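Local coordinates for protein Alpha/beta hydrolase (Paenibacillus sp. VTT E-133280, PDB 6TJ2) that probably hydrolyses esters such as methyl salicylate, as an extracellular alpha/beta-hydrolase resembling tobacco salicylic acid binding protein 2, at residues A[188-192]-A[193-197]; A[175-178]-A[179-183]; A[203-207]-A[208-212]. All coordinates share one frame; numbering follows the deposited sequence.

Contact 1 of 3, residues A[188-192]-A[193-197]; sequences NTASL and AQAQA
A capping box formed by S191 and Q194 starts helix 192-200. S191 is the N-cap: its OG accepts from the backbone N of Q194 at 3.2 Å. The side chain of Q194 reaches back, its OE1 taking the backbone N-H of S191 at 3.0 Å in a nearly straight bond (164° at the hydrogen), with the donor tilted 21° from the amide's carbonyl plane. The hydroxyl of S191 gets there because chi1 of 71° sets OG between its own N and carbonyl carbon, within reach of Q194 N. A water donates to the same OE1 at 2.9 Å and bridges it to the carbonyl O of T189.

From the cap onward the ordinary helical ladder takes over, A195 N bonding to S191 O and Q196 N to L192 O. Replacing Q194 by an alanine would probably leave the S191 N-H without its acceptor and the bridging water with one anchor fewer. One turn on, the amide of Q196 crosses the branched end of L192, NE2 lying 3.7 Å from CG. A190 CB lies 4.4 Å from A195 CB, and A195 also packs on F179 and R183 of helix 179-185. R284 and D285 of the second subunit pack against S191 and L192.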
ATOM      1  N   ASN A 188     -17.280   0.326  -0.768  1.00 10.33           N
ATOM      2  CA  ASN A 188     -16.882  -1.087  -0.732  1.00  9.43           C
ATOM      3  C   ASN A 188     -16.766  -1.622   0.682  1.00 11.11           C
ATOM      4  O   ASN A 188     -17.058  -2.846   0.833  1.00 11.02           O
ATOM      5  CB  ASN A 188     -15.559  -1.278  -1.504  1.00  9.56           C
ATOM      6  CG  ASN A 188     -14.515  -0.195  -1.359  1.00 10.11           C
ATOM      7  OD1 ASN A 188     -14.807   0.972  -1.570  1.00 10.80           O
ATOM      8  ND2 ASN A 188     -13.287  -0.600  -1.052  1.00 10.34           N
ATOM      9  N   THR A 189     -16.493  -0.845   1.703  1.00 10.04           N
ATOM     10  CA  THR A 189     -16.352  -1.384   3.090  1.00 10.79           C
ATOM     11  C   THR A 189     -17.679  -1.311   3.845  1.00 10.99           C
ATOM     12  O   THR A 189     -17.715  -1.798   4.982  1.00 12.60           O
ATOM     13  CB  THR A 189     -15.239  -0.664   3.858  1.00 11.48           C
ATOM     14  OG1 THR A 189     -15.636   0.683   4.116  1.00 11.14           O
ATOM     15  CG2 THR A 189     -13.941  -0.662   3.100  1.00 12.55           C
ATOM     16  N   ALA A 190     -18.711  -0.740   3.269  1.00 11.20           N
ATOM     17  CA  ALA A 190     -20.035  -0.655   3.924  1.00 11.44           C
ATOM     18  C   ALA A 190     -20.802  -1.968   3.791  1.00 11.21           C
ATOM     19  O   ALA A 190     -20.615  -2.719   2.831  1.00 11.18           O
ATOM     20  CB  ALA A 190     -20.864   0.448   3.277  1.00 12.05           C
ATOM     21  N   SER A 191     -21.734  -2.175   4.738  1.00 12.34           N
ATOM     22  CA  SER A 191     -22.771  -3.206   4.569  1.00 12.71           C
ATOM     23  C   SER A 191     -23.711  -2.787   3.441  1.00 12.62           C
ATOM     24  O   SER A 191     -23.722  -1.613   3.052  1.00 12.73           O
ATOM     25  CB  SER A 191     -23.528  -3.395   5.861  1.00 14.56           C
ATOM     26  OG  SER A 191     -24.354  -2.268   6.119  1.00 16.35           O
ATOM     27  N   LEU A 192     -24.518  -3.692   2.953  1.00 13.47           N
ATOM     28  CA  LEU A 192     -25.505  -3.342   1.907  1.00 12.78           C
ATOM     29  C   LEU A 192     -26.498  -2.298   2.440  1.00 13.60           C
ATOM     30  O   LEU A 192     -26.792  -1.335   1.733  1.00 12.69           O
ATOM     31  CB  LEU A 192     -26.272  -4.572   1.467  1.00 13.01           C
ATOM     32  CG  LEU A 192     -27.319  -4.247   0.405  1.00 14.50           C
ATOM     33  CD1 LEU A 192     -26.690  -3.679  -0.843  1.00 15.97           C
ATOM     34  CD2 LEU A 192     -28.146  -5.499   0.086  1.00 15.88           C
ATOM     35  N   ALA A 193     -26.962  -2.417   3.674  1.00 13.64           N
ATOM     36  CA  ALA A 193     -27.957  -1.450   4.199  1.00 14.71           C
ATOM     37  C   ALA A 193     -27.320  -0.085   4.287  1.00 13.26           C
ATOM     38  O   ALA A 193     -27.944   0.940   3.975  1.00 13.56           O
ATOM     39  CB  ALA A 193     -28.482  -1.832   5.547  1.00 16.12           C
ATOM     40  N   GLN A 194     -26.069   0.004   4.706  1.00 12.51           N
ATOM     41  CA  GLN A 194     -25.327   1.282   4.762  1.00 11.98           C
ATOM     42  C   GLN A 194     -25.163   1.838   3.334  1.00 12.15           C
ATOM     43  O   GLN A 194     -25.398   3.015   3.086  1.00 11.82           O
ATOM     44  CB  GLN A 194     -23.959   1.106   5.435  1.00 12.78           C
ATOM     45  CG  GLN A 194     -24.034   0.862   6.930  1.00 14.15           C
ATOM     46  CD  GLN A 194     -22.705   0.514   7.531  1.00 14.83           C
ATOM     47  OE1 GLN A 194     -21.847  -0.112   6.866  1.00 15.23           O
ATOM     48  NE2 GLN A 194     -22.505   0.957   8.771  1.00 16.76           N
ATOM     49  N   ALA A 195     -24.763   0.993   2.435  1.00 10.76           N
ATOM     50  CA  ALA A 195     -24.562   1.378   1.035  1.00 10.73           C
ATOM     51  C   ALA A 195     -25.832   1.991   0.443  1.00 10.93           C
ATOM     52  O   ALA A 195     -25.795   3.008  -0.257  1.00 11.73           O
ATOM     53  CB  ALA A 195     -24.075   0.210   0.216  1.00 10.92           C
ATOM     54  N   GLN A 196     -26.955   1.350   0.732  1.00 11.70           N
ATOM     55  CA  GLN A 196     -28.258   1.839   0.207  1.00 11.83           C
ATOM     56  C   GLN A 196     -28.536   3.207   0.820  1.00 11.81           C
ATOM     57  O   GLN A 196     -28.997   4.113   0.085  1.00 12.73           O
ATOM     58  CB  GLN A 196     -29.349   0.833   0.539  1.00 12.22           C
ATOM     59  CG  GLN A 196     -29.269  -0.497  -0.213  1.00 12.87           C
ATOM     60  CD  GLN A 196     -30.079  -1.633   0.365  1.00 13.31           C
ATOM     61  OE1 GLN A 196     -30.366  -1.609   1.551  1.00 14.80           O
ATOM     62  NE2 GLN A 196     -30.462  -2.555  -0.505  1.00 15.58           N
ATOM     63  N   ALA A 197     -28.329   3.369   2.113  1.00 12.01           N
ATOM     64  CA  ALA A 197     -28.586   4.660   2.782  1.00 13.06           C
ATOM     65  C   ALA A 197     -27.694   5.736   2.177  1.00 12.11           C
ATOM     66  O   ALA A 197     -28.118   6.860   1.873  1.00 13.79           O
ATOM     67  CB  ALA A 197     -28.369   4.565   4.259  1.00 13.97           C
TER
HETATM   68  O   HOH W   1     -19.044  -0.279   7.531  1.00 27.04           O

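Contact 2 of 3, residues A[175-178]-A[179-183]; sequences ITLP and FPLFR
L177 and F182 meet at the turn into helix 179-185, the side chains crossing at about a right angle. The methyl CD1 of L177 comes to the edge of the F182 ring, near its plane, 3.9 Å from CD1 of the phenylalanine. F182 keeps CG anti to its own N (chi1 179°), which leads the ring away from the loop from a CB beside P178 O, leaving its CD1 edge against this methyl. Both residues are buried: L177 also touches W54, F163 and F186, and F182 meets the ring of Y199 with the planes at about 55°. The backbone bond F182 N to P178 O, 3.0 Å and 170° at the hydrogen, closes the first helical turn. F179 turns away from the loop to pack on L192 and Q196 of helix 192-200, one ring face covered off-centre by R183 CB, 3.8 Å above the plane.

The solvent side is looser. P178 and P180, both exposed, come together through CB of the first and CD of the second at 4.0 Å. L181 CD2 stands 4.3 Å from P178 CD and 4.4 Å from L177 CD2; its side chain also packs on V254 of the second subunit.

P178 occupies the N-cap as the chain passes from strand 174-175 into the helix, and P180 sits in the first turn, a position typical of proline because its missing N-H costs no helical hydrogen bond there.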
ATOM      1  N   ILE A 175     -24.690  13.167 -14.350  1.00 11.95           N
ATOM      2  CA  ILE A 175     -24.213  11.780 -14.223  1.00 11.85           C
ATOM      3  C   ILE A 175     -24.772  11.211 -12.943  1.00 11.78           C
ATOM      4  O   ILE A 175     -24.531  11.741 -11.848  1.00 11.75           O
ATOM      5  CB  ILE A 175     -22.676  11.744 -14.175  1.00 11.74           C
ATOM      6  CG1 ILE A 175     -22.097  12.230 -15.505  1.00 13.69           C
ATOM      7  CG2 ILE A 175     -22.209  10.338 -13.837  1.00 12.55           C
ATOM      8  CD1 ILE A 175     -20.584  12.516 -15.448  1.00 15.32           C
ATOM      9  N   THR A 176     -25.523  10.129 -13.094  1.00 11.47           N
ATOM     10  CA  THR A 176     -26.017   9.334 -11.962  1.00 12.50           C
ATOM     11  C   THR A 176     -25.163   8.082 -11.866  1.00 12.19           C
ATOM     12  O   THR A 176     -25.133   7.312 -12.843  1.00 13.22           O
ATOM     13  CB  THR A 176     -27.499   8.998 -12.094  1.00 14.11           C
ATOM     14  OG1 THR A 176     -28.243  10.219 -12.200  1.00 14.95           O
ATOM     15  CG2 THR A 176     -28.005   8.177 -10.932  1.00 15.21           C
ATOM     16  N   LEU A 177     -24.497   7.868 -10.758  1.00 12.71           N
ATOM     17  CA  LEU A 177     -23.708   6.658 -10.582  1.00 13.76           C
ATOM     18  C   LEU A 177     -24.635   5.464 -10.508  1.00 12.27           C
ATOM     19  O   LEU A 177     -25.554   5.497  -9.708  1.00 13.61           O
ATOM     20  CB  LEU A 177     -22.893   6.699  -9.290  1.00 13.99           C
ATOM     21  CG  LEU A 177     -21.849   7.787  -9.185  1.00 15.30           C
ATOM     22  CD1 LEU A 177     -21.263   7.807  -7.768  1.00 15.65           C
ATOM     23  CD2 LEU A 177     -20.817   7.571 -10.262  1.00 16.58           C
ATOM     24  N   PRO A 178     -24.445   4.377 -11.251  1.00 12.57           N
ATOM     25  CA  PRO A 178     -25.226   3.164 -11.058  1.00 11.78           C
ATOM     26  C   PRO A 178     -24.953   2.617  -9.664  1.00 12.59           C
ATOM     27  O   PRO A 178     -23.785   2.658  -9.206  1.00 14.15           O
ATOM     28  CB  PRO A 178     -24.787   2.189 -12.144  1.00 15.50           C
ATOM     29  CG  PRO A 178     -24.141   3.090 -13.166  1.00 18.16           C
ATOM     30  CD  PRO A 178     -23.589   4.282 -12.424  1.00 15.36           C
ATOM     31  N   PHE A 179     -25.918   1.973  -9.043  1.00 12.80           N
ATOM     32  CA  PHE A 179     -25.741   1.498  -7.659  1.00 11.32           C
ATOM     33  C   PHE A 179     -24.683   0.401  -7.604  1.00 12.25           C
ATOM     34  O   PHE A 179     -23.872   0.400  -6.650  1.00 12.00           O
ATOM     35  CB  PHE A 179     -27.063   1.013  -7.049  1.00 11.63           C
ATOM     36  CG  PHE A 179     -26.922   0.551  -5.626  1.00 12.49           C
ATOM     37  CD1 PHE A 179     -26.446   1.383  -4.625  1.00 11.94           C
ATOM     38  CD2 PHE A 179     -27.153  -0.762  -5.269  1.00 13.04           C
ATOM     39  CE1 PHE A 179     -26.261   0.945  -3.326  1.00 12.68           C
ATOM     40  CE2 PHE A 179     -26.982  -1.201  -3.951  1.00 14.26           C
ATOM     41  CZ  PHE A 179     -26.511  -0.352  -2.988  1.00 12.37           C
ATOM     42  N   PRO A 180     -24.597  -0.563  -8.533  1.00 11.69           N
ATOM     43  CA  PRO A 180     -23.581  -1.616  -8.352  1.00 12.76           C
ATOM     44  C   PRO A 180     -22.172  -1.014  -8.326  1.00 13.37           C
ATOM     45  O   PRO A 180     -21.319  -1.393  -7.486  1.00 12.89           O
ATOM     46  CB  PRO A 180     -23.827  -2.556  -9.536  1.00 13.93           C
ATOM     47  CG  PRO A 180     -25.325  -2.386  -9.826  1.00 14.41           C
ATOM     48  CD  PRO A 180     -25.488  -0.889  -9.658  1.00 14.42           C
ATOM     49  N   LEU A 181     -21.852  -0.079  -9.193  1.00 11.95           N
ATOM     50  CA  LEU A 181     -20.576   0.659  -9.234  1.00 11.35           C
ATOM     51  C   LEU A 181     -20.403   1.388  -7.921  1.00 10.53           C
ATOM     52  O   LEU A 181     -19.315   1.283  -7.282  1.00 12.04           O
ATOM     53  CB  LEU A 181     -20.539   1.648 -10.399  1.00 14.26           C
ATOM     54  CG  LEU A 181     -19.257   2.451 -10.504  1.00 14.69           C
ATOM     55  CD1 LEU A 181     -18.045   1.606 -10.853  1.00 14.62           C
ATOM     56  CD2 LEU A 181     -19.415   3.610 -11.471  1.00 16.28           C
ATOM     57  N   PHE A 182     -21.367   2.126  -7.457  1.00  9.93           N
ATOM     58  CA  PHE A 182     -21.289   2.838  -6.203  1.00  9.78           C
ATOM     59  C   PHE A 182     -21.022   1.891  -5.045  1.00 10.43           C
ATOM     60  O   PHE A 182     -20.089   2.135  -4.215  1.00  9.95           O
ATOM     61  CB  PHE A 182     -22.573   3.651  -6.001  1.00 10.35           C
ATOM     62  CG  PHE A 182     -22.614   4.423  -4.712  1.00 10.14           C
ATOM     63  CD1 PHE A 182     -22.068   5.689  -4.615  1.00 12.04           C
ATOM     64  CD2 PHE A 182     -23.228   3.912  -3.583  1.00 11.64           C
ATOM     65  CE1 PHE A 182     -22.146   6.425  -3.442  1.00 13.09           C
ATOM     66  CE2 PHE A 182     -23.285   4.642  -2.409  1.00 10.96           C
ATOM     67  CZ  PHE A 182     -22.719   5.884  -2.338  1.00 11.06           C
ATOM     68  N   ARG A 183     -21.811   0.826  -4.971  1.00  9.58           N
ATOM     69  CA  ARG A 183     -21.755  -0.102  -3.818  1.00 10.55           C
ATOM     70  C   ARG A 183     -20.355  -0.698  -3.727  1.00  9.77           C
ATOM     71  O   ARG A 183     -19.836  -0.887  -2.618  1.00 11.13           O
ATOM     72  CB  ARG A 183     -22.876  -1.136  -3.958  1.00 10.55           C
ATOM     73  CG  ARG A 183     -23.088  -1.952  -2.672  1.00 11.50           C
ATOM     74  CD  ARG A 183     -22.191  -3.177  -2.651  1.00 11.70           C
ATOM     75  NE  ARG A 183     -22.299  -3.872  -1.379  1.00 12.63           N
ATOM     76  CZ  ARG A 183     -21.649  -3.564  -0.269  1.00 12.11           C
ATOM     77  NH1 ARG A 183     -20.827  -2.535  -0.194  1.00 12.43           N
ATOM     78  NH2 ARG A 183     -21.836  -4.260   0.829  1.00 12.32           N
TER

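Contact 3 of 3, residues A[203-207]-A[208-212]; sequences PPEPA and TPLFE
The backbone leaves the short strand 205-206 at A207 and turns into a weakly bonded helix, with L210 N reaching A207 O at 3.1 Å in a bent bond (140° at the hydrogen) whose donor lies well above the carbonyl plane. The same oxygen meets the edge of the F211 ring, in its plane, 3.3 Å from CD2. With CG beside its own N (chi1 -67°), the F211 ring swings back toward A207, whose CB lies 4.4 Å from CE2. P209 fits into the turn with CD 3.5 Å from P206 O, and having no N-H it asks nothing of the nearby A207 carbonyl.

L210 points back at the strand. Its methyl CD1 sits 3.9 Å from CG of E205 and 3.8 Å from P206 O, the E205 and L210 side chains lying obliquely to one another. The E205 chain bends at chi2 (71°), so that aliphatic carbon meets the leucine while the buried carboxylate goes to other partners: OE2 to H82 NE2, OE1 to the backbone N of W54.

E205 pairs with I175 in the two-stranded antiparallel sheet, and I175 packs against A207, L210 and F211. Helix 157-170 adjoins the F211 side, R167 making a cation-pi contact with the ring, while helix 92-105 meets P209 through H92 and I95.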
ATOM      1  N   PRO A 203     -26.611  12.454  -4.869  1.00 12.65           N
ATOM      2  CA  PRO A 203     -27.436  12.953  -5.974  1.00 12.67           C
ATOM      3  C   PRO A 203     -26.715  12.954  -7.291  1.00 13.87           C
ATOM      4  O   PRO A 203     -25.484  12.873  -7.342  1.00 14.63           O
ATOM      5  CB  PRO A 203     -27.804  14.387  -5.598  1.00 15.83           C
ATOM      6  CG  PRO A 203     -26.886  14.748  -4.490  1.00 18.54           C
ATOM      7  CD  PRO A 203     -26.279  13.501  -3.900  1.00 13.57           C
ATOM      8  N   PRO A 204     -27.453  13.015  -8.404  1.00 12.96           N
ATOM      9  CA  PRO A 204     -26.810  13.153  -9.712  1.00 12.18           C
ATOM     10  C   PRO A 204     -25.909  14.369  -9.736  1.00 12.01           C
ATOM     11  O   PRO A 204     -26.206  15.392  -9.095  1.00 13.87           O
ATOM     12  CB  PRO A 204     -27.999  13.346 -10.688  1.00 12.73           C
ATOM     13  CG  PRO A 204     -29.152  12.659  -9.973  1.00 15.34           C
ATOM     14  CD  PRO A 204     -28.944  13.003  -8.508  1.00 13.96           C
ATOM     15  N   GLU A 205     -24.848  14.284 -10.505  1.00 11.48           N
ATOM     16  CA  GLU A 205     -23.827  15.328 -10.567  1.00 10.89           C
ATOM     17  C   GLU A 205     -23.979  16.129 -11.852  1.00 10.91           C
ATOM     18  O   GLU A 205     -23.881  15.572 -12.953  1.00 11.65           O
ATOM     19  CB  GLU A 205     -22.431  14.704 -10.519  1.00 11.35           C
ATOM     20  CG  GLU A 205     -21.319  15.754 -10.428  1.00 11.89           C
ATOM     21  CD  GLU A 205     -21.247  16.465  -9.084  1.00 11.19           C
ATOM     22  OE1 GLU A 205     -22.031  16.186  -8.165  1.00 12.11           O
ATOM     23  OE2 GLU A 205     -20.389  17.395  -8.955  1.00 12.56           O
ATOM     24  N   PRO A 206     -24.048  17.464 -11.766  1.00 11.86           N
ATOM     25  CA  PRO A 206     -23.950  18.296 -12.977  1.00 12.24           C
ATOM     26  C   PRO A 206     -22.591  18.088 -13.641  1.00 12.36           C
ATOM     27  O   PRO A 206     -21.552  18.145 -12.966  1.00 11.78           O
ATOM     28  CB  PRO A 206     -24.067  19.722 -12.467  1.00 13.29           C
ATOM     29  CG  PRO A 206     -24.683  19.630 -11.104  1.00 14.70           C
ATOM     30  CD  PRO A 206     -24.256  18.273 -10.564  1.00 12.60           C
ATOM     31  N   ALA A 207     -22.558  17.794 -14.942  1.00 11.67           N
ATOM     32  CA  ALA A 207     -21.374  17.160 -15.524  1.00 13.37           C
ATOM     33  C   ALA A 207     -20.316  18.167 -15.977  1.00 12.94           C
ATOM     34  O   ALA A 207     -19.149  17.782 -16.065  1.00 14.02           O
ATOM     35  CB  ALA A 207     -21.754  16.286 -16.691  1.00 13.98           C
ATOM     36  N   THR A 208     -20.659  19.387 -16.336  1.00 12.17           N
ATOM     37  CA  THR A 208     -19.681  20.285 -16.982  1.00 12.02           C
ATOM     38  C   THR A 208     -18.396  20.430 -16.173  1.00 12.11           C
ATOM     39  O   THR A 208     -17.309  20.315 -16.736  1.00 12.44           O
ATOM     40  CB  THR A 208     -20.298  21.618 -17.367  1.00 12.58           C
ATOM     41  OG1 THR A 208     -21.358  21.346 -18.291  1.00 13.81           O
ATOM     42  CG2 THR A 208     -19.266  22.604 -17.851  1.00 14.23           C
ATOM     43  N   PRO A 209     -18.437  20.663 -14.851  1.00 11.40           N
ATOM     44  CA  PRO A 209     -17.212  20.921 -14.120  1.00 11.51           C
ATOM     45  C   PRO A 209     -16.258  19.726 -14.104  1.00 11.77           C
ATOM     46  O   PRO A 209     -15.070  19.962 -13.819  1.00 13.00           O
ATOM     47  CB  PRO A 209     -17.695  21.279 -12.706  1.00 11.32           C
ATOM     48  CG  PRO A 209     -19.093  21.791 -12.925  1.00 11.40           C
ATOM     49  CD  PRO A 209     -19.636  20.896 -14.035  1.00 12.12           C
ATOM     50  N   LEU A 210     -16.751  18.542 -14.304  1.00 10.91           N
ATOM     51  CA  LEU A 210     -15.876  17.338 -14.295  1.00 11.72           C
ATOM     52  C   LEU A 210     -15.036  17.286 -15.566  1.00 13.44           C
ATOM     53  O   LEU A 210     -13.972  16.676 -15.557  1.00 13.10           O
ATOM     54  CB  LEU A 210     -16.733  16.091 -14.156  1.00 13.03           C
ATOM     55  CG  LEU A 210     -17.219  15.753 -12.747  1.00 16.63           C
ATOM     56  CD1 LEU A 210     -18.023  16.884 -12.120  1.00 19.23           C
ATOM     57  CD2 LEU A 210     -18.078  14.485 -12.813  1.00 18.74           C
ATOM     58  N   PHE A 211     -15.491  17.886 -16.655  1.00 13.49           N
ATOM     59  CA  PHE A 211     -14.837  17.761 -17.975  1.00 13.28           C
ATOM     60  C   PHE A 211     -14.129  19.045 -18.380  1.00 14.32           C
ATOM     61  O   PHE A 211     -13.368  19.021 -19.385  1.00 15.18           O
ATOM     62  CB  PHE A 211     -15.855  17.362 -19.033  1.00 13.31           C
ATOM     63  CG  PHE A 211     -16.396  15.983 -18.838  1.00 14.72           C
ATOM     64  CD1 PHE A 211     -15.715  14.903 -19.385  1.00 14.88           C
ATOM     65  CD2 PHE A 211     -17.530  15.740 -18.101  1.00 15.79           C
ATOM     66  CE1 PHE A 211     -16.169  13.612 -19.186  1.00 16.17           C
ATOM     67  CE2 PHE A 211     -17.991  14.445 -17.929  1.00 16.83           C
ATOM     68  CZ  PHE A 211     -17.302  13.382 -18.438  1.00 17.24           C
ATOM     69  N   GLU A 212     -14.265  20.146 -17.659  1.00 14.04           N
ATOM     70  CA  GLU A 212     -13.581  21.418 -18.014  1.00 14.79           C
ATOM     71  C   GLU A 212     -12.092  21.315 -17.722  1.00 14.53           C
ATOM     72  O   GLU A 212     -11.646  20.845 -16.640  1.00 14.99           O
ATOM     73  CB  GLU A 212     -14.196  22.587 -17.253  1.00 14.98           C
ATOM     74  CG  GLU A 212     -15.571  22.972 -17.686  1.00 15.13           C
ATOM     75  CD  GLU A 212     -16.100  24.119 -16.870  1.00 16.48           C
ATOM     76  OE1 GLU A 212     -16.625  23.882 -15.778  1.00 15.01           O
ATOM     77  OE2 GLU A 212     -15.994  25.275 -17.360  1.00 19.88           O
TER

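How the contacts relate
Along the chain the order is contact 2, contact 1, contact 3. Contact 2 starts helix 179-185 and contact 1 the next helix, 192-200, with centres about 12 Å apart; they touch where R183 NH2 probably bonds to A190 O, and both reach the second subunit. Contact 3 has its centre about 15 Å from that of contact 2, and the pair is joined by the small antiparallel sheet 174-175 with 205-206. Contacts 1 and 3 do not touch, their nearest atoms being about 9 Å apart. All three lie, in chain order, between strands 134-139 and 226-231 of the parallel sheet, consistent with the helical cap inserted into the alpha/beta-hydrolase core of SABP2-like esterases.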